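Local coordinates for Serine/threonine-protein kinase Tel1 (Chaetomium thermophilum, PDB 6SKY) that probably phosphorylates serine and threonine residues in [ST]-Q motifs, using ATP, to activate checkpoint signalling when DNA is damaged, at residues S1437-V1442 / A1474-S1479. Sequence-based numbering, arbitrary orientation.
Sequences SLRVFV and AGYALS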
loop_
_atom_site.group_PDB
_atom_site.type_symbol
_atom_site.label_atom_id
_atom_site.label_comp_id
_atom_site.label_asym_id
_atom_site.label_seq_id
_atom_site.Cartn_x
_atom_site.Cartn_y
_atom_site.Cartn_z
ATOM N N SER A 1437 -39.633 52.553 -37.322
ATOM C CA SER A 1437 -39.489 53.890 -36.762
ATOM C C SER A 1437 -40.792 54.428 -36.189
ATOM O O SER A 1437 -40.774 55.131 -35.174
ATOM C CB SER A 1437 -38.961 54.847 -37.828
ATOM O OG SER A 1437 -37.798 54.321 -38.436
ATOM N N LEU A 1438 -41.926 54.126 -36.820
ATOM C CA LEU A 1438 -43.210 54.556 -36.281
ATOM C C LEU A 1438 -43.598 53.776 -35.037
ATOM O O LEU A 1438 -44.440 54.250 -34.262
ATOM C CB LEU A 1438 -44.303 54.405 -37.334
ATOM C CG LEU A 1438 -44.160 55.288 -38.564
ATOM C CD1 LEU A 1438 -45.116 54.836 -39.641
ATOM C CD2 LEU A 1438 -44.404 56.729 -38.188
ATOM N N ARG A 1439 -43.023 52.586 -34.851
ATOM C CA ARG A 1439 -43.279 51.814 -33.644
ATOM C C ARG A 1439 -42.976 52.600 -32.375
ATOM O O ARG A 1439 -43.441 52.219 -31.297
ATOM C CB ARG A 1439 -42.453 50.531 -33.681
ATOM C CG ARG A 1439 -42.953 49.425 -32.780
ATOM C CD ARG A 1439 -42.106 48.186 -32.955
ATOM N NE ARG A 1439 -40.691 48.519 -32.925
ATOM C CZ ARG A 1439 -39.981 48.639 -31.810
ATOM N NH1 ARG A 1439 -40.557 48.442 -30.633
ATOM N NH2 ARG A 1439 -38.696 48.953 -31.874
ATOM N N VAL A 1440 -42.216 53.688 -32.473
ATOM C CA VAL A 1440 -41.939 54.518 -31.306
ATOM C C VAL A 1440 -43.123 55.417 -30.991
ATOM O O VAL A 1440 -43.527 55.553 -29.831
ATOM C CB VAL A 1440 -40.662 55.343 -31.531
ATOM C CG1 VAL A 1440 -40.509 56.382 -30.439
ATOM C CG2 VAL A 1440 -39.450 54.434 -31.586
ATOM N N PHE A 1441 -43.691 56.055 -32.016
ATOM C CA PHE A 1441 -44.821 56.948 -31.799
ATOM C C PHE A 1441 -46.107 56.192 -31.520
ATOM O O PHE A 1441 -47.025 56.759 -30.923
ATOM C CB PHE A 1441 -45.013 57.856 -33.008
ATOM C CG PHE A 1441 -43.775 58.588 -33.407
ATOM C CD1 PHE A 1441 -43.264 59.592 -32.608
ATOM C CD2 PHE A 1441 -43.117 58.274 -34.580
ATOM C CE1 PHE A 1441 -42.120 60.267 -32.971
ATOM C CE2 PHE A 1441 -41.976 58.946 -34.947
ATOM C CZ PHE A 1441 -41.478 59.944 -34.143
ATOM N N VAL A 1442 -46.192 54.928 -31.938
ATOM C CA VAL A 1442 -47.417 54.160 -31.734
ATOM C C VAL A 1442 -47.783 54.072 -30.257
ATOM O O VAL A 1442 -48.966 54.003 -29.904
ATOM C CB VAL A 1442 -47.260 52.768 -32.376
ATOM C CG1 VAL A 1442 -48.306 51.808 -31.867
ATOM C CG2 VAL A 1442 -47.354 52.885 -33.879
ATOM N N ALA A 1474 -42.042 38.490 -37.929
ATOM C CA ALA A 1474 -42.098 37.861 -36.615
ATOM C C ALA A 1474 -41.619 38.817 -35.531
ATOM O O ALA A 1474 -42.317 39.051 -34.538
ATOM C CB ALA A 1474 -41.260 36.587 -36.612
ATOM N N GLY A 1475 -40.430 39.387 -35.715
ATOM C CA GLY A 1475 -39.895 40.290 -34.715
ATOM C C GLY A 1475 -40.699 41.566 -34.588
ATOM O O GLY A 1475 -40.933 42.052 -33.478
ATOM N N TYR A 1476 -41.134 42.127 -35.717
ATOM C CA TYR A 1476 -41.938 43.340 -35.655
ATOM C C TYR A 1476 -43.256 43.090 -34.944
ATOM O O TYR A 1476 -43.686 43.901 -34.121
ATOM C CB TYR A 1476 -42.187 43.886 -37.056
ATOM C CG TYR A 1476 -43.077 45.097 -37.040
ATOM C CD1 TYR A 1476 -42.610 46.307 -36.566
ATOM C CD2 TYR A 1476 -44.387 45.024 -37.475
ATOM C CE1 TYR A 1476 -43.414 47.407 -36.533
ATOM C CE2 TYR A 1476 -45.199 46.120 -37.444
ATOM C CZ TYR A 1476 -44.708 47.310 -36.972
ATOM O OH TYR A 1476 -45.510 48.417 -36.939
ATOM N N ALA A 1477 -43.906 41.966 -35.240
ATOM C CA ALA A 1477 -45.157 41.624 -34.584
ATOM C C ALA A 1477 -44.959 41.437 -33.090
ATOM O O ALA A 1477 -45.742 41.943 -32.285
ATOM C CB ALA A 1477 -45.733 40.359 -35.209
ATOM N N LEU A 1478 -43.917 40.705 -32.700
ATOM C CA LEU A 1478 -43.656 40.499 -31.281
ATOM C C LEU A 1478 -43.445 41.824 -30.563
ATOM O O LEU A 1478 -44.084 42.097 -29.541
ATOM C CB LEU A 1478 -42.448 39.587 -31.105
ATOM C CG LEU A 1478 -41.953 39.353 -29.686
ATOM C CD1 LEU A 1478 -43.086 38.932 -28.790
ATOM C CD2 LEU A 1478 -40.889 38.294 -29.713
ATOM N N SER A 1479 -42.559 42.669 -31.095
ATOM C CA SER A 1479 -42.271 43.940 -30.440
ATOM C C SER A 1479 -43.502 44.830 -30.390
ATOM O O SER A 1479 -43.769 45.477 -29.371
ATOM C CB SER A 1479 -41.132 44.654 -31.159
ATOM O OG SER A 1479 -39.983 43.838 -31.229
#
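Arg1439, reaching from helix 1429-1441 to Tyr1476 and Ser1479 of helix 1470-1487, makes all the close contacts of this small interface in the alpha-solenoid. Before it in sequence, Leu1438 turns its aliphatic side chain to Ile1454 of helix 1448-1461, the helix that follows in the chain. At Arg1439 the backbones are still well separated, its CA standing 8.6 Å from CA of Ser1479, so a long, flexible residue suits the place. Its chain leaves with CG anti to the backbone N (chi1 -159°) and runs straight on, placing CD 3.9 Å from CE1 of Tyr1476. CD meets the ring obliquely, guanidinium and ring planes 83° apart. The bend at chi3 (47°) then turns the guanidinium so that Ser1479 CB lies over one face, 3.9 Å from NH1. Ser1479 is small enough to admit that group, and its OG turns back to Gly1475 O (3.0 Å), a carbonyl that also accepts a hydrogen bond from the backbone N of Ser1479, the two donors coming from opposite faces of its plane. NH1 also has a long, weak ion pair with Asp1483 OD2, further along helix 1470-1487. An alanine here would probably open a gap beside Tyr1476 and leave Asp1483 without this weak partner. Further on, Val1442 packs on Leu1452. Between the two segments themselves there is no hydrogen bond, and van der Waals contact joins them, the arginine's methylene lying against the tyrosine.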